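Local coordinates for protein alpha-1,3-glucanase (Bacillus circulans, PDB 5ZRU) that hydrolyses alpha-1,3-glucan, this chain being the GH87 catalytic unit of a longer, probably carbohydrate-binding protein, at residues Trp116-Ser121 / Gly131-Arg136. Sequence-based numbering, arbitrary orientation.
Sequences WQYFSS and GRPLFR. With CA (calcium ion), chain I.
Q117 and L134 exchange two nearly straight backbone hydrogen bonds, F119 and R132 exchange two more bent ones, and Y118 faces P133 between them, making an antiparallel beta ladder whose strand axes approach to 4.5 Å. It lies in the D1 part of the catalytic unit and illustrates how a ladder accommodates proline: P133, lacking an N-H, occupies the non-hydrogen-bonded pair, where no such bond is expected of it. Beyond the strand, W116 N adds a bond to F135 O, while W116 O turns to a calcium ion, 2.4 Å from the metal, which is otherwise coordinated by S115 and five waters.

With CG of W116 anti to its carbonyl carbon (chi1 -67°), the indole swings back over the second strand, setting CZ3 3.5 Å from P133 CB and taking R136 CG over the face of its six-membered ring in a CH-pi contact. NE1 is hydrogen-bonded to M83 O. An alanine here would probably strip the R136 methylenes of the ring face they rest on, leave P133 CB only its Y118 contact, and leave M83 O without its indole donor. R136 lays one guanidinium face beneath P133 O, 3.3 Å above the plane, and NE forms a salt bridge with E48.

Y118 sends CE1 to P133 CB at 3.7 Å and presents its ring edge to G131 O, its hydroxyl hydrogen-bonded to D85 OD2. On the other side of the sheet, F119 CD2 meets L134 CD1 at 4.0 Å, the two side chains crossing nearly at right angles. Further along, F135 has its ring edge beside Q117 CG, and its ring stacks on that of W405. Near F119, one water bridges the strands, donating to F119 O at 2.8 Å and accepting from R132 NE at 2.9 Å.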
ATOM      1  N   TRP A 116       1.699   5.845  13.434  1.00  7.20           N
ATOM      2  CA  TRP A 116       1.183   7.087  14.017  1.00  7.67           C
ATOM      3  C   TRP A 116       1.750   8.331  13.336  1.00  9.95           C
ATOM      4  O   TRP A 116       2.936   8.654  13.481  1.00 10.34           O
ATOM      5  CB  TRP A 116       1.425   7.138  15.534  1.00  9.69           C
ATOM      6  CG  TRP A 116       0.615   6.109  16.274  1.00  9.53           C
ATOM      7  CD1 TRP A 116       0.955   4.803  16.485  1.00 10.08           C
ATOM      8  CD2 TRP A 116      -0.673   6.290  16.889  1.00  9.21           C
ATOM      9  NE1 TRP A 116      -0.037   4.162  17.187  1.00  9.96           N
ATOM     10  CE2 TRP A 116      -1.050   5.047  17.441  1.00  9.07           C
ATOM     11  CE3 TRP A 116      -1.545   7.381  17.025  1.00 10.26           C
ATOM     12  CZ2 TRP A 116      -2.249   4.864  18.137  1.00 11.36           C
ATOM     13  CZ3 TRP A 116      -2.742   7.195  17.709  1.00 11.25           C
ATOM     14  CH2 TRP A 116      -3.084   5.941  18.249  1.00 11.69           C
ATOM     15  N   GLN A 117       0.888   9.007  12.578  1.00  9.49           N
ATOM     16  CA  GLN A 117       1.148  10.279  11.911  1.00  9.38           C
ATOM     17  C   GLN A 117      -0.021  11.205  12.205  1.00  9.74           C
ATOM     18  O   GLN A 117      -1.166  10.756  12.278  1.00  9.97           O
ATOM     19  CB  GLN A 117       1.293  10.108  10.392  1.00  9.81           C
ATOM     20  CG  GLN A 117       2.535   9.344   9.963  1.00  8.55           C
ATOM     21  CD  GLN A 117       3.754  10.243   9.946  1.00  8.59           C
ATOM     22  OE1 GLN A 117       4.005  10.920   8.955  1.00 11.02           O
ATOM     23  NE2 GLN A 117       4.512  10.259  11.045  1.00  7.88           N
ATOM     24  N   TYR A 118       0.260  12.506  12.348  1.00  9.64           N
ATOM     25  CA  TYR A 118      -0.714  13.425  12.927  1.00  9.65           C
ATOM     26  C   TYR A 118      -0.978  14.601  11.989  1.00 12.97           C
ATOM     27  O   TYR A 118      -0.046  15.173  11.419  1.00 11.31           O
ATOM     28  CB  TYR A 118      -0.228  13.912  14.307  1.00 10.81           C
ATOM     29  CG  TYR A 118      -0.037  12.788  15.307  1.00 12.64           C
ATOM     30  CD1 TYR A 118      -1.092  12.370  16.120  1.00 11.27           C
ATOM     31  CD2 TYR A 118       1.198  12.145  15.444  1.00 10.24           C
ATOM     32  CE1 TYR A 118      -0.924  11.348  17.036  1.00  9.87           C
ATOM     33  CE2 TYR A 118       1.376  11.119  16.362  1.00 10.58           C
ATOM     34  CZ  TYR A 118       0.308  10.724  17.153  1.00 11.15           C
ATOM     35  OH  TYR A 118       0.478   9.708  18.062  1.00 11.05           O
ATOM     36  N   PHE A 119      -2.253  14.968  11.838  1.00 10.50           N
ATOM     37  CA  PHE A 119      -2.656  15.905  10.793  1.00 11.02           C
ATOM     38  C   PHE A 119      -3.430  17.087  11.358  1.00 12.94           C
ATOM     39  O   PHE A 119      -4.537  16.921  11.880  1.00 12.47           O
ATOM     40  CB  PHE A 119      -3.485  15.186   9.725  1.00 10.08           C
ATOM     41  CG  PHE A 119      -2.674  14.212   8.915  1.00 10.48           C
ATOM     42  CD1 PHE A 119      -1.974  14.639   7.792  1.00 11.16           C
ATOM     43  CD2 PHE A 119      -2.564  12.884   9.311  1.00 11.44           C
ATOM     44  CE1 PHE A 119      -1.195  13.748   7.054  1.00 11.47           C
ATOM     45  CE2 PHE A 119      -1.790  11.981   8.579  1.00  8.62           C
ATOM     46  CZ  PHE A 119      -1.100  12.414   7.454  1.00 11.80           C
ATOM     47  N   SER A 120      -2.853  18.281  11.227  1.00 10.96           N
ATOM     48  CA  SER A 120      -3.585  19.535  11.365  1.00 13.21           C
ATOM     49  C   SER A 120      -3.641  20.298  10.048  1.00 16.18           C
ATOM     50  O   SER A 120      -4.198  21.401   9.992  1.00 18.71           O
ATOM     51  CB  SER A 120      -2.952  20.403  12.457  1.00 17.50           C
ATOM     52  OG  SER A 120      -1.568  20.570  12.223  1.00 20.46           O
ATOM     53  N   SER A 121      -3.073  19.725   8.997  1.00 14.50           N
ATOM     54  CA  SER A 121      -3.074  20.239   7.640  1.00 16.54           C
ATOM     55  C   SER A 121      -2.921  19.038   6.719  1.00 16.88           C
ATOM     56  O   SER A 121      -3.023  17.886   7.158  1.00 14.84           O
ATOM     57  CB  SER A 121      -1.940  21.257   7.437  1.00 13.06           C
ATOM     58  OG  SER A 121      -0.677  20.599   7.498  1.00 14.44           O
ATOM     59  N   GLY A 131      -1.568  17.181  15.603  1.00 16.25           N
ATOM     60  CA  GLY A 131      -2.869  17.052  14.971  1.00 12.71           C
ATOM     61  C   GLY A 131      -3.542  15.728  15.309  1.00 14.13           C
ATOM     62  O   GLY A 131      -3.175  15.051  16.269  1.00 13.98           O
ATOM     63  N   ARG A 132      -4.561  15.383  14.496  1.00  9.10           N
ATOM     64  CA  ARG A 132      -5.324  14.154  14.717  1.00 13.58           C
ATOM     65  C   ARG A 132      -4.600  12.945  14.117  1.00  9.49           C
ATOM     66  O   ARG A 132      -3.905  13.064  13.105  1.00 11.40           O
ATOM     67  CB  ARG A 132      -6.723  14.270  14.114  1.00 14.54           C
ATOM     68  CG  ARG A 132      -6.772  14.387  12.591  1.00 14.08           C
ATOM     69  CD  ARG A 132      -8.214  14.564  12.143  1.00 12.42           C
ATOM     70  NE  ARG A 132      -8.356  14.758  10.706  1.00 16.57           N
ATOM     71  CZ  ARG A 132      -8.525  13.767   9.835  1.00 13.28           C
ATOM     72  NH1 ARG A 132      -8.561  12.509  10.261  1.00 12.02           N
ATOM     73  NH2 ARG A 132      -8.673  14.035   8.543  1.00 12.97           N
ATOM     74  N   PRO A 133      -4.748  11.769  14.726  1.00 10.36           N
ATOM     75  CA  PRO A 133      -3.936  10.614  14.318  1.00  9.03           C
ATOM     76  C   PRO A 133      -4.519   9.836  13.146  1.00 10.92           C
ATOM     77  O   PRO A 133      -5.735   9.645  13.037  1.00  9.53           O
ATOM     78  CB  PRO A 133      -3.920   9.744  15.582  1.00 11.27           C
ATOM     79  CG  PRO A 133      -5.270  10.001  16.193  1.00 11.05           C
ATOM     80  CD  PRO A 133      -5.497  11.496  15.966  1.00 13.92           C
ATOM     81  N   LEU A 134      -3.617   9.391  12.267  1.00  9.58           N
ATOM     82  CA  LEU A 134      -3.841   8.319  11.304  1.00  8.51           C
ATOM     83  C   LEU A 134      -2.628   7.394  11.366  1.00  9.48           C
ATOM     84  O   LEU A 134      -1.715   7.604  12.175  1.00  9.92           O
ATOM     85  CB  LEU A 134      -4.073   8.866   9.886  1.00  9.31           C
ATOM     86  CG  LEU A 134      -5.344   9.704   9.688  1.00  9.01           C
ATOM     87  CD1 LEU A 134      -5.374  10.293   8.264  1.00  8.21           C
ATOM     88  CD2 LEU A 134      -6.585   8.872   9.935  1.00  9.90           C
ATOM     89  N   PHE A 135      -2.613   6.355  10.519  1.00  9.89           N
ATOM     90  CA  PHE A 135      -1.575   5.314  10.599  1.00  6.74           C
ATOM     91  C   PHE A 135      -1.574   4.679  11.994  1.00  8.30           C
ATOM     92  O   PHE A 135      -0.525   4.450  12.593  1.00  9.27           O
ATOM     93  CB  PHE A 135      -0.189   5.896  10.253  1.00 10.63           C
ATOM     94  CG  PHE A 135       0.876   4.862   9.879  1.00 11.44           C
ATOM     95  CD1 PHE A 135       0.611   3.498   9.876  1.00  8.83           C
ATOM     96  CD2 PHE A 135       2.152   5.288   9.531  1.00  8.57           C
ATOM     97  CE1 PHE A 135       1.616   2.572   9.530  1.00 10.02           C
ATOM     98  CE2 PHE A 135       3.153   4.379   9.178  1.00  9.27           C
ATOM     99  CZ  PHE A 135       2.885   3.015   9.185  1.00  8.83           C
ATOM    100  N   ARG A 136      -2.766   4.401  12.531  1.00  7.56           N
ATOM    101  CA  ARG A 136      -2.826   3.834  13.874  1.00  8.63           C
ATOM    102  C   ARG A 136      -2.548   2.335  13.902  1.00  9.23           C
ATOM    103  O   ARG A 136      -2.257   1.796  14.977  1.00  8.50           O
ATOM    104  CB  ARG A 136      -4.186   4.152  14.509  1.00  9.61           C
ATOM    105  CG  ARG A 136      -4.291   5.627  14.929  1.00 10.08           C
ATOM    106  CD  ARG A 136      -5.718   6.030  15.306  1.00 10.27           C
ATOM    107  NE  ARG A 136      -6.511   6.250  14.101  1.00  9.73           N
ATOM    108  CZ  ARG A 136      -7.587   7.030  14.038  1.00  9.34           C
ATOM    109  NH1 ARG A 136      -8.023   7.666  15.125  1.00 11.12           N
ATOM    110  NH2 ARG A 136      -8.211   7.186  12.884  1.00  9.40           N
TER
HETATM  111 CA    CA I 607       4.955   7.925  14.578  1.00  9.81          CA
HETATM  112  O   HOH W   1       0.233   1.231  16.187  1.00 11.49           O
HETATM  113  O   HOH W   2      -6.885  17.266  10.464  1.00 29.96           O
HETATM  114  O   HOH W   3       6.087   9.993  13.821  1.00 10.14           O
HETATM  115  O   HOH W   4       5.683   7.399  12.389  1.00  9.42           O
HETATM  116  O   HOH W   5       7.222   7.545  15.502  1.00 11.56           O
HETATM  117  O   HOH W   6       4.434   9.595  16.177  1.00 10.71           O
HETATM  118  O   HOH W   7       4.781   6.658  16.785  1.00 11.26           O